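Local coordinates for periplasmic binding protein (Veillonella parvula, PDB 4MO9), which probably binds an iron-siderophore or a related metal complex in the periplasm and delivers it to an ABC importer, as TroA-like solute-binding proteins do, at residues A[175-180]-A[349-354]; A[202-207]-A[233-238]. All coordinates share one frame; numbering follows the deposited sequence.

How the interactions relate
Interactions 1 and 2 lie apart in the fold, their centres about 29 Å from each other and their nearest atoms about 18 Å, and they share no secondary-structure element. The chain links them closely all the same, because helix 171-194, which carries residues 175-180, is directly followed by strand 201-206 of interaction 2. Both are largely buried, but the cohesion differs. Interaction 1 joins two antiparallel helices through contacts made mainly by side chains: aromatic rings and an isoleucine inside, with carbon stems of charged residues at the margin. Interaction 2 adds an edge strand to a sheet, so backbone hydrogen bonds set the alignment and a water bridges where the strands part, while aliphatic groups pack around them.

Interaction 1. Residues A[175-180]-A[349-354]; sequences AEISKF and KEFYDK
Phe180 spans the gap between two nearly antiparallel helices, whose segment axes stay 12.0 Å apart, and meets Glu350, Phe351 and Lys354. Its CB heads toward residues 349-354, and with CG anti to the backbone N (chi1 177°) the ring reaches across to the other helix. On the CD1/CE1 half of the ring CD1 meets CE of Lys354 at 4.1 Å, and CE1 has CG of Glu350 beside it, near the ring plane, at 4.0 Å. On the CD2/CE2 half, CD2 and CE2 approach Phe351, the CE2 atom of Phe180 lying 3.9 Å from CD1 of Phe351. At the tip, CZ of Phe180 comes within 3.9 Å of the backbone N of Phe351. The two rings form an offset edge-to-face pair, the edge of Phe351 turned toward the face of Phe180, with planes at 70° and centroids 5.8 Å apart. Farther along the Phe351 edge, CE1 touches CG2 of Ile177 at 4.1 Å, a branched aliphatic suited to this buried interior, where Ala57 of helix 52-59 also packs on both residues. Glu350 and Lys354 suit the margin: Glu350 CG borders the ring at its edge and Lys354 CE approaches it obliquely. Arg184 makes a cation-pi contact with Phe180 and a long, weak ion pair with Glu350. Between these two segments the cohesion is thus mainly apolar and aromatic, with Arg184 adding a charged link.

Interaction 2. Residues A[202-207]-A[233-238]; sequences VYLEVG and ADVITK
Val202 and Ile236 both place a branch between the backbone N and the carbonyl carbon, Val202 CG1 at chi1 57° and Ile236 CG1 at 72°. The first sets Val202 CG1 against CB of Ala233 at 3.6 Å; the second helps bring CD1 of Ile236 to CB of Tyr203, 3.7 Å away. Between these apolar contacts the backbones pair as parallel strands at Val202 and Val235. Val202 N donates to Asp234 O at 2.9 Å, and Ile236 N gives a nearly straight bond, 169° at the hydrogen, to Val202 O at 3.1 Å. A water donates to that same Val202 O and to Thr237 OG1 and accepts from Leu204 N, so it carries the link onward where the type I turn from Val235 to Lys238 bends the chain away. Thr237 suits the spot because its hydroxyl also pairs with Phe218 O. Beta-branched valines fit the extended backbone, and Leu204 CD1 lies 4.2 Å from Val235 CG1. The pairing closes a beta-alpha-beta unit: helix 224-230 covers Leu204 and Val235 with Ala228, helix 249-255 packs on Tyr203 and Ile236, and strand 259-263 flanks strand 201-206, leaving 234-235 at the sheet's edge.

Interaction 1. Residues A[175-180]-A[349-354]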
# COMPACT_ATOMS: atom_id res chain seq x y z
N ALA A 175 10.46 -5.01 -16.09
CA ALA A 175 9.99 -6.36 -16.43
C ALA A 175 10.21 -7.38 -15.30
O ALA A 175 9.35 -8.22 -15.03
CB ALA A 175 10.62 -6.85 -17.75
N GLU A 176 11.36 -7.30 -14.62
CA GLU A 176 11.61 -8.20 -13.49
C GLU A 176 10.63 -7.94 -12.37
O GLU A 176 10.14 -8.88 -11.73
CB GLU A 176 13.01 -7.98 -12.94
CG GLU A 176 14.14 -8.19 -13.92
CD GLU A 176 15.46 -7.68 -13.37
OE1 GLU A 176 15.61 -7.72 -12.12
OE2 GLU A 176 16.32 -7.24 -14.16
N ILE A 177 10.35 -6.67 -12.10
CA ILE A 177 9.47 -6.31 -10.99
C ILE A 177 8.04 -6.76 -11.31
O ILE A 177 7.35 -7.30 -10.44
CB ILE A 177 9.52 -4.80 -10.70
CG1 ILE A 177 10.91 -4.42 -10.18
CG2 ILE A 177 8.45 -4.40 -9.69
CD1 ILE A 177 11.17 -2.89 -10.13
N SER A 178 7.62 -6.55 -12.55
CA SER A 178 6.29 -6.96 -13.02
C SER A 178 6.11 -8.48 -12.94
O SER A 178 5.05 -8.97 -12.55
CB SER A 178 6.08 -6.50 -14.46
OG SER A 178 4.75 -6.79 -14.87
N LYS A 179 7.15 -9.22 -13.30
CA LYS A 179 7.06 -10.68 -13.25
C LYS A 179 7.07 -11.17 -11.82
O LYS A 179 6.36 -12.12 -11.48
CB LYS A 179 8.19 -11.33 -14.07
CG LYS A 179 8.00 -11.17 -15.58
CD LYS A 179 9.18 -11.75 -16.33
CE LYS A 179 9.01 -11.58 -17.84
NZ LYS A 179 10.16 -12.18 -18.56
N PHE A 180 7.87 -10.53 -10.97
CA PHE A 180 7.87 -10.87 -9.53
C PHE A 180 6.47 -10.72 -8.97
O PHE A 180 5.98 -11.59 -8.22
CB PHE A 180 8.82 -9.92 -8.78
CG PHE A 180 8.84 -10.13 -7.29
CD1 PHE A 180 9.85 -10.89 -6.70
CD2 PHE A 180 7.87 -9.56 -6.47
CE1 PHE A 180 9.88 -11.08 -5.30
CE2 PHE A 180 7.90 -9.74 -5.08
CZ PHE A 180 8.90 -10.51 -4.50
N LYS A 349 10.16 -9.40 2.22
CA LYS A 349 11.62 -9.36 2.42
C LYS A 349 12.37 -9.50 1.09
O LYS A 349 13.34 -8.77 0.82
CB LYS A 349 12.05 -10.46 3.41
CG LYS A 349 13.56 -10.54 3.58
CD LYS A 349 13.98 -11.63 4.55
CE LYS A 349 15.49 -11.77 4.53
NZ LYS A 349 16.16 -10.47 4.81
N GLU A 350 11.91 -10.42 0.25
CA GLU A 350 12.57 -10.66 -1.03
C GLU A 350 12.42 -9.45 -1.96
O GLU A 350 13.36 -9.12 -2.70
CB GLU A 350 12.03 -11.93 -1.68
CG GLU A 350 12.81 -12.39 -2.89
CD GLU A 350 12.33 -13.73 -3.41
OE1 GLU A 350 11.57 -14.42 -2.68
OE2 GLU A 350 12.72 -14.09 -4.54
N PHE A 351 11.27 -8.78 -1.91
CA PHE A 351 11.09 -7.58 -2.72
C PHE A 351 12.13 -6.55 -2.29
O PHE A 351 12.79 -5.93 -3.14
CB PHE A 351 9.67 -7.00 -2.61
CG PHE A 351 9.44 -5.82 -3.51
CD1 PHE A 351 8.85 -5.99 -4.75
CD2 PHE A 351 9.84 -4.55 -3.13
CE1 PHE A 351 8.67 -4.89 -5.61
CE2 PHE A 351 9.66 -3.45 -3.97
CZ PHE A 351 9.08 -3.62 -5.21
N TYR A 352 12.29 -6.36 -0.99
CA TYR A 352 13.34 -5.46 -0.50
C TYR A 352 14.74 -5.93 -0.93
O TYR A 352 15.50 -5.14 -1.50
CB TYR A 352 13.31 -5.33 1.03
CG TYR A 352 12.37 -4.26 1.55
CD1 TYR A 352 11.00 -4.46 1.56
CD2 TYR A 352 12.87 -3.07 2.05
CE1 TYR A 352 10.13 -3.48 2.04
CE2 TYR A 352 12.02 -2.07 2.53
CZ TYR A 352 10.65 -2.29 2.53
OH TYR A 352 9.80 -1.30 3.01
N ASP A 353 15.07 -7.18 -0.62
CA ASP A 353 16.40 -7.73 -0.93
C ASP A 353 16.75 -7.58 -2.42
O ASP A 353 17.86 -7.17 -2.77
CB ASP A 353 16.48 -9.22 -0.56
CG ASP A 353 16.57 -9.45 0.95
OD1 ASP A 353 16.88 -8.51 1.71
OD2 ASP A 353 16.33 -10.60 1.37
N LYS A 354 15.79 -7.89 -3.28
CA LYS A 354 16.01 -7.87 -4.73
C LYS A 354 16.07 -6.49 -5.37
O LYS A 354 16.90 -6.25 -6.25
CB LYS A 354 14.95 -8.71 -5.46
CG LYS A 354 15.23 -10.21 -5.49
CD LYS A 354 14.07 -10.98 -6.12
CE LYS A 354 13.86 -10.61 -7.59
NZ LYS A 354 14.95 -11.09 -8.49

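Interaction 2. Residues A[202-207]-A[233-238]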
# COMPACT_ATOMS: atom_id res chain seq x y z
N VAL A 202 -15.01 -12.86 7.71
CA VAL A 202 -13.94 -12.07 8.30
C VAL A 202 -14.40 -10.67 8.71
O VAL A 202 -15.14 -10.00 7.97
CB VAL A 202 -12.72 -11.99 7.33
CG1 VAL A 202 -13.11 -11.41 5.98
CG2 VAL A 202 -11.59 -11.18 7.94
N TYR A 203 -13.99 -10.24 9.90
CA TYR A 203 -14.18 -8.85 10.30
C TYR A 203 -12.85 -8.11 10.15
O TYR A 203 -11.82 -8.55 10.68
CB TYR A 203 -14.71 -8.74 11.74
CG TYR A 203 -14.64 -7.32 12.27
CD1 TYR A 203 -15.25 -6.28 11.59
CD2 TYR A 203 -13.93 -7.03 13.44
CE1 TYR A 203 -15.16 -4.97 12.05
CE2 TYR A 203 -13.85 -5.72 13.90
CZ TYR A 203 -14.47 -4.70 13.20
OH TYR A 203 -14.39 -3.40 13.66
N LEU A 204 -12.88 -6.99 9.42
CA LEU A 204 -11.67 -6.23 9.10
C LEU A 204 -11.72 -4.88 9.78
O LEU A 204 -12.75 -4.20 9.72
CB LEU A 204 -11.56 -6.02 7.59
CG LEU A 204 -11.56 -7.22 6.65
CD1 LEU A 204 -11.72 -6.76 5.19
CD2 LEU A 204 -10.27 -8.01 6.79
N GLU A 205 -10.63 -4.47 10.42
CA GLU A 205 -10.64 -3.16 11.07
C GLU A 205 -9.25 -2.53 11.03
O GLU A 205 -8.25 -3.22 11.29
CB GLU A 205 -11.13 -3.25 12.53
CG GLU A 205 -11.27 -1.87 13.20
CD GLU A 205 -11.52 -1.93 14.71
OE1 GLU A 205 -12.30 -2.81 15.17
OE2 GLU A 205 -10.96 -1.09 15.45
N VAL A 206 -9.19 -1.24 10.70
CA VAL A 206 -7.96 -0.47 10.84
C VAL A 206 -7.80 -0.18 12.33
O VAL A 206 -8.66 0.50 12.94
CB VAL A 206 -8.00 0.85 10.06
CG1 VAL A 206 -6.61 1.49 10.02
CG2 VAL A 206 -8.48 0.59 8.63
N GLY A 207 -6.73 -0.69 12.94
CA GLY A 207 -6.58 -0.55 14.38
C GLY A 207 -5.93 0.74 14.84
O GLY A 207 -5.11 0.74 15.76
N ALA A 233 -12.54 -14.48 0.86
CA ALA A 233 -13.24 -14.35 2.15
C ALA A 233 -14.65 -13.76 2.01
O ALA A 233 -14.95 -13.06 1.03
CB ALA A 233 -12.42 -13.54 3.13
N ASP A 234 -15.49 -14.03 3.00
CA ASP A 234 -16.79 -13.39 3.12
C ASP A 234 -16.69 -12.23 4.11
O ASP A 234 -16.67 -12.44 5.32
CB ASP A 234 -17.84 -14.40 3.60
CG ASP A 234 -19.26 -13.85 3.57
OD1 ASP A 234 -19.42 -12.64 3.30
OD2 ASP A 234 -20.21 -14.62 3.84
N VAL A 235 -16.61 -11.00 3.59
CA VAL A 235 -16.48 -9.81 4.43
C VAL A 235 -17.79 -9.49 5.17
O VAL A 235 -18.75 -9.04 4.55
CB VAL A 235 -16.02 -8.60 3.59
CG1 VAL A 235 -15.85 -7.38 4.47
CG2 VAL A 235 -14.71 -8.93 2.87
N ILE A 236 -17.83 -9.70 6.49
CA ILE A 236 -19.10 -9.59 7.22
C ILE A 236 -19.75 -8.20 7.13
O ILE A 236 -20.96 -8.06 7.33
CB ILE A 236 -18.98 -10.02 8.72
CG1 ILE A 236 -18.21 -8.98 9.54
CG2 ILE A 236 -18.38 -11.42 8.85
CD1 ILE A 236 -18.32 -9.19 11.07
N THR A 237 -18.93 -7.19 6.85
CA THR A 237 -19.41 -5.81 6.78
C THR A 237 -19.77 -5.36 5.36
O THR A 237 -20.18 -4.21 5.16
CB THR A 237 -18.35 -4.83 7.34
OG1 THR A 237 -17.05 -5.18 6.84
CG2 THR A 237 -18.32 -4.86 8.87
N LYS A 238 -19.64 -6.26 4.38
CA LYS A 238 -19.83 -5.91 2.96
C LYS A 238 -21.13 -5.17 2.62
O LYS A 238 -21.16 -4.34 1.71
CB LYS A 238 -19.67 -7.15 2.06
CG LYS A 238 -20.82 -8.15 2.15
CD LYS A 238 -20.42 -9.51 1.59
CE LYS A 238 -21.56 -10.51 1.77
NZ LYS A 238 -21.10 -11.94 1.70
O HOH W 1 -15.35 -6.97 7.89